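ATP phosphoribosyltransferase regulatory subunit (Thermotoga maritima, PDB 1USY) probably acts with ATP phosphoribosyltransferase in the first step of histidine biosynthesis and may let histidine regulate that enzyme by feedback. Local coordinates at residues K140-K144 / D145-K149; I241-T244 / S245-R248. All blocks are in the same frame, centred on the assembly; numbering follows the deposited sequence.

Contact 1. Residues K140-K144 / D145-K149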
loop_
_atom_site.group_PDB
_atom_site.type_symbol
_atom_site.label_atom_id
_atom_site.label_comp_id
_atom_site.label_asym_id
_atom_site.label_seq_id
_atom_site.Cartn_x
_atom_site.Cartn_y
_atom_site.Cartn_z
ATOM N N LYS B 140 -6.588 10.691 44.815
ATOM C CA LYS B 140 -7.501 11.528 45.575
ATOM C C LYS B 140 -7.013 11.672 47.046
ATOM O O LYS B 140 -6.872 10.686 47.802
ATOM C CB LYS B 140 -8.951 11.125 45.586
ATOM C CG LYS B 140 -9.825 12.400 45.791
ATOM C CD LYS B 140 -9.409 13.581 44.878
ATOM C CE LYS B 140 -9.902 13.410 43.444
ATOM N NZ LYS B 140 -11.337 13.108 43.376
ATOM N N GLU B 141 -6.828 12.925 47.189
ATOM C CA GLU B 141 -6.366 13.748 48.285
ATOM C C GLU B 141 -6.090 15.050 47.546
ATOM O O GLU B 141 -6.168 16.143 48.113
ATOM C CB GLU B 141 -5.078 13.161 48.938
ATOM C CG GLU B 141 -4.921 13.505 50.440
ATOM C CD GLU B 141 -3.736 12.777 51.110
ATOM O OE1 GLU B 141 -3.755 12.525 52.377
ATOM O OE2 GLU B 141 -2.716 12.416 50.408
ATOM N N ILE B 142 -5.806 14.769 46.267
ATOM C CA ILE B 142 -5.415 15.730 45.230
ATOM C C ILE B 142 -6.549 15.986 44.221
ATOM O O ILE B 142 -7.165 15.056 43.690
ATOM C CB ILE B 142 -4.200 15.116 44.519
ATOM C CG1 ILE B 142 -2.956 15.148 45.422
ATOM C CG2 ILE B 142 -3.828 15.824 43.206
ATOM C CD1 ILE B 142 -1.860 14.172 44.992
ATOM N N PRO B 143 -6.710 17.290 43.839
ATOM C CA PRO B 143 -7.729 17.754 42.863
ATOM C C PRO B 143 -7.802 17.051 41.508
ATOM O O PRO B 143 -6.773 16.692 40.949
ATOM C CB PRO B 143 -7.383 19.241 42.677
ATOM C CG PRO B 143 -6.838 19.641 44.010
ATOM C CD PRO B 143 -5.953 18.429 44.406
ATOM N N LYS B 144 -9.028 16.875 41.005
ATOM C CA LYS B 144 -9.347 16.045 39.819
ATOM C C LYS B 144 -8.443 16.233 38.593
ATOM O O LYS B 144 -7.734 15.309 38.209
ATOM C CB LYS B 144 -10.823 16.209 39.405
ATOM C CG LYS B 144 -11.812 15.320 40.152
ATOM C CD LYS B 144 -12.089 14.018 39.407
ATOM C CE LYS B 144 -12.208 12.826 40.362
ATOM N NZ LYS B 144 -13.575 12.705 40.948
ATOM N N ASP B 145 -8.488 17.410 37.965
ATOM C CA ASP B 145 -7.661 17.665 36.778
ATOM C C ASP B 145 -6.341 18.355 37.170
ATOM O O ASP B 145 -5.940 19.404 36.644
ATOM C CB ASP B 145 -8.435 18.397 35.672
ATOM C CG ASP B 145 -9.466 19.329 36.219
ATOM O OD1 ASP B 145 -10.644 19.244 35.790
ATOM O OD2 ASP B 145 -9.190 20.181 37.098
ATOM N N LEU B 146 -5.715 17.728 38.152
ATOM C CA LEU B 146 -4.336 17.922 38.517
ATOM C C LEU B 146 -3.726 16.515 38.579
ATOM O O LEU B 146 -2.551 16.361 38.877
ATOM C CB LEU B 146 -4.255 18.603 39.878
ATOM C CG LEU B 146 -3.347 19.798 40.151
ATOM C CD1 LEU B 146 -3.212 19.971 41.650
ATOM C CD2 LEU B 146 -1.972 19.582 39.524
ATOM N N HIS B 147 -4.538 15.500 38.262
ATOM C CA HIS B 147 -4.116 14.097 38.286
ATOM C C HIS B 147 -3.177 13.746 37.162
ATOM O O HIS B 147 -2.002 13.507 37.414
ATOM C CB HIS B 147 -5.301 13.120 38.285
ATOM C CG HIS B 147 -6.104 13.138 39.546
ATOM N ND1 HIS B 147 -7.165 12.284 39.758
ATOM C CD2 HIS B 147 -6.034 13.933 40.644
ATOM C CE1 HIS B 147 -7.708 12.549 40.934
ATOM N NE2 HIS B 147 -7.038 13.542 41.493
ATOM N N GLU B 148 -3.703 13.680 35.940
ATOM C CA GLU B 148 -2.935 13.233 34.772
ATOM C C GLU B 148 -1.992 14.349 34.425
ATOM O O GLU B 148 -2.188 15.052 33.426
ATOM C CB GLU B 148 -3.855 12.928 33.580
ATOM C CG GLU B 148 -3.800 11.488 33.060
ATOM C CD GLU B 148 -4.782 11.228 31.911
ATOM O OE1 GLU B 148 -5.573 12.137 31.562
ATOM O OE2 GLU B 148 -4.771 10.105 31.346
ATOM N N LYS B 149 -1.002 14.512 35.301
ATOM C CA LYS B 149 0.010 15.564 35.305
ATOM C C LYS B 149 0.900 15.331 36.506
ATOM O O LYS B 149 2.117 15.142 36.345
ATOM C CB LYS B 149 -0.551 16.952 35.421
ATOM C CG LYS B 149 0.551 17.985 35.490
ATOM C CD LYS B 149 0.180 19.138 36.380
ATOM C CE LYS B 149 1.431 19.808 36.947
ATOM N NZ LYS B 149 2.122 20.685 35.953
#
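Lys144 O receives two backbone N-H groups from the turn that starts helix 147-156. His147 N is bonded to it at 3.2 Å, and Leu146 N makes a second, weak bond that closes an inverse gamma turn centred on Asp145. Leu146 N also donates to Pro143 O, although the position of that oxygen is less certain. Leu146, at the N-cap position, has no side-chain oxygen to cap the helix; the N-H of His147 goes instead to Lys144 O.

The ring of His147 then folds back along the loop. Its CG stands anti to the carbonyl carbon and beside the backbone N (chi1 -68°), which lays the imidazole back over residues 140-144. NE2 donates to Ile142 O at 2.7 Å with an N-H...O angle of 159°. This oxygen lies almost in the ring plane, while the nitrogen stands 41° out of the plane of the carbonyl. Lys144 supplies the cover over one face: its O lies toward the rim, and its CA sits 4.0 Å from the ring centroid in a CH-pi contact. At the ring edge the aliphatic arm of Lys140, bent at chi2, chi3 and chi4, brings CE to 3.4 Å from His147 CE1. Ile142 CG2 approaches His147 CD2 at 3.9 Å. The side chains of Pro143 and Leu146 lie side by side, CD near CD1, and both also pack on Ile171.

The donor at NE2 means that this nitrogen carries a proton, but the charge of the ring remains open. Lys140 NZ, 4.7 Å from His147 NE2, would tend to disfavour a second proton, so a neutral imidazole fastening loop to helix start through one N-H is plausible.

Contact 2. Residues I241-T244 / S245-R248; sequences IYDT and SSSR
Tyr242 touches the far arm of the hairpin through its backbone, CA lying 3.4 Å from Arg248 O in a CA-H...O contact, while its hydroxyl is bonded to Glu128 on the neighbouring strand 125-131. Asp243 follows as the last residue of strand 237-243 and forms an antiparallel hydrogen-bonded pair with Arg248. Asp243 N donates to Arg248 O at 2.8 Å, and Arg248 N returns a longer bond to Asp243 O, 3.3 Å.

The carboxylate of Asp243 has CG anti to the backbone N (chi1 173°), which brings it to the backbone N-H groups of Ser245 and Ser246. OD2 takes Ser246 N at 2.7 Å, the N-H...O angle being 171°, though the donor comes from well above the carboxylate plane. A water also donates to OD2 and is bonded to Ser246 OG at 3.2 Å. OD1 accepts Ser245 N in the manner of an Asx turn, its exact place being less sure. With alanine in place of Asp243, the N-H groups of Ser245 and Ser246 would probably lose these acceptors and the loop would be freer to shift.

Thr244 OG1 is hydrogen-bonded to Pro124 O. Ser247 then adopts left-handed backbone angles and faces Asp243 together with Arg248: a G1 beta bulge ending a four-residue hairpin loop between two antiparallel strands of the sheet, in a fold related to class II aminoacyl-tRNA synthetases.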
loop_
_atom_site.group_PDB
_atom_site.type_symbol
_atom_site.label_atom_id
_atom_site.label_comp_id
_atom_site.label_asym_id
_atom_site.label_seq_id
_atom_site.Cartn_x
_atom_site.Cartn_y
_atom_site.Cartn_z
ATOM N N ILE B 241 14.007 -5.227 34.604
ATOM C CA ILE B 241 15.338 -5.788 34.946
ATOM C C ILE B 241 16.427 -5.064 34.177
ATOM O O ILE B 241 16.299 -4.870 32.942
ATOM C CB ILE B 241 15.428 -7.314 34.697
ATOM C CG1 ILE B 241 14.337 -8.070 35.420
ATOM C CG2 ILE B 241 16.711 -7.871 35.239
ATOM C CD1 ILE B 241 14.544 -9.586 35.357
ATOM N N TYR B 242 17.461 -4.630 34.906
ATOM C CA TYR B 242 18.582 -3.916 34.293
ATOM C C TYR B 242 19.901 -4.705 34.449
ATOM O O TYR B 242 20.178 -5.358 35.491
ATOM C CB TYR B 242 18.733 -2.486 34.834
ATOM C CG TYR B 242 17.464 -1.665 34.872
ATOM C CD1 TYR B 242 16.514 -1.864 35.883
ATOM C CD2 TYR B 242 17.193 -0.692 33.910
ATOM C CE1 TYR B 242 15.374 -1.128 35.942
ATOM C CE2 TYR B 242 15.974 0.064 33.966
ATOM C CZ TYR B 242 15.079 -0.179 34.983
ATOM O OH TYR B 242 13.866 0.517 35.102
ATOM N N ASP B 243 20.711 -4.662 33.405
ATOM C CA ASP B 243 22.053 -5.214 33.514
ATOM C C ASP B 243 23.017 -4.046 33.726
ATOM O O ASP B 243 23.069 -3.180 32.900
ATOM C CB ASP B 243 22.414 -6.020 32.274
ATOM C CG ASP B 243 23.863 -6.463 32.264
ATOM O OD1 ASP B 243 24.375 -6.908 33.331
ATOM O OD2 ASP B 243 24.576 -6.414 31.226
ATOM N N THR B 244 23.748 -4.024 34.845
ATOM C CA THR B 244 24.687 -2.955 35.103
ATOM C C THR B 244 25.863 -3.063 34.131
ATOM O O THR B 244 26.509 -2.075 33.852
ATOM C CB THR B 244 25.167 -2.894 36.609
ATOM O OG1 THR B 244 25.778 -4.130 37.019
ATOM C CG2 THR B 244 24.008 -2.783 37.530
ATOM N N SER B 245 26.114 -4.254 33.601
ATOM C CA SER B 245 27.217 -4.482 32.636
ATOM C C SER B 245 27.016 -3.832 31.256
ATOM O O SER B 245 27.768 -2.947 30.860
ATOM C CB SER B 245 27.447 -5.976 32.454
ATOM O OG SER B 245 28.741 -6.241 32.009
ATOM N N SER B 246 26.024 -4.308 30.521
ATOM C CA SER B 246 25.575 -3.672 29.290
ATOM C C SER B 246 25.004 -2.265 29.519
ATOM O O SER B 246 24.704 -1.580 28.557
ATOM C CB SER B 246 24.430 -4.490 28.707
ATOM O OG SER B 246 24.919 -5.623 28.053
ATOM N N SER B 247 24.807 -1.860 30.771
ATOM C CA SER B 247 23.957 -0.705 31.086
ATOM C C SER B 247 22.735 -0.643 30.177
ATOM O O SER B 247 22.591 0.299 29.388
ATOM C CB SER B 247 24.751 0.617 31.036
ATOM O OG SER B 247 24.007 1.720 31.569
ATOM N N ARG B 248 21.879 -1.667 30.265
ATOM C CA ARG B 248 20.588 -1.682 29.577
ATOM C C ARG B 248 19.472 -2.367 30.358
ATOM O O ARG B 248 19.750 -3.184 31.239
ATOM C CB ARG B 248 20.652 -2.274 28.163
ATOM C CG ARG B 248 21.979 -2.757 27.642
ATOM C CD ARG B 248 21.867 -3.537 26.323
ATOM N NE ARG B 248 21.183 -2.777 25.264
ATOM C CZ ARG B 248 21.549 -2.756 23.982
ATOM N NH1 ARG B 248 22.600 -3.457 23.557
ATOM N NH2 ARG B 248 20.858 -2.029 23.117
HETATM O O HOH W 1 25.622 -8.298 29.641
#

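Overall arrangement
Contact 1 and contact 2 are both local contacts within one continuous stretch, but they share no element: their centres lie about 35 Å apart and their nearest atoms about 19 Å. Contact 1 is at the surface, its centre about 25 Å from the centre of the chain, and joins helix 135-139 to helix 147-156. Contact 2 is partly buried and joins two strands of the mixed beta-sheet. In the loop between the helices a side-chain donor reaches a backbone carbonyl, whereas in the hairpin a side-chain acceptor gathers backbone N-H groups. Another protein chain packs on Tyr242, Thr244 and Ser247 of contact 2; in this assembly none touches contact 1.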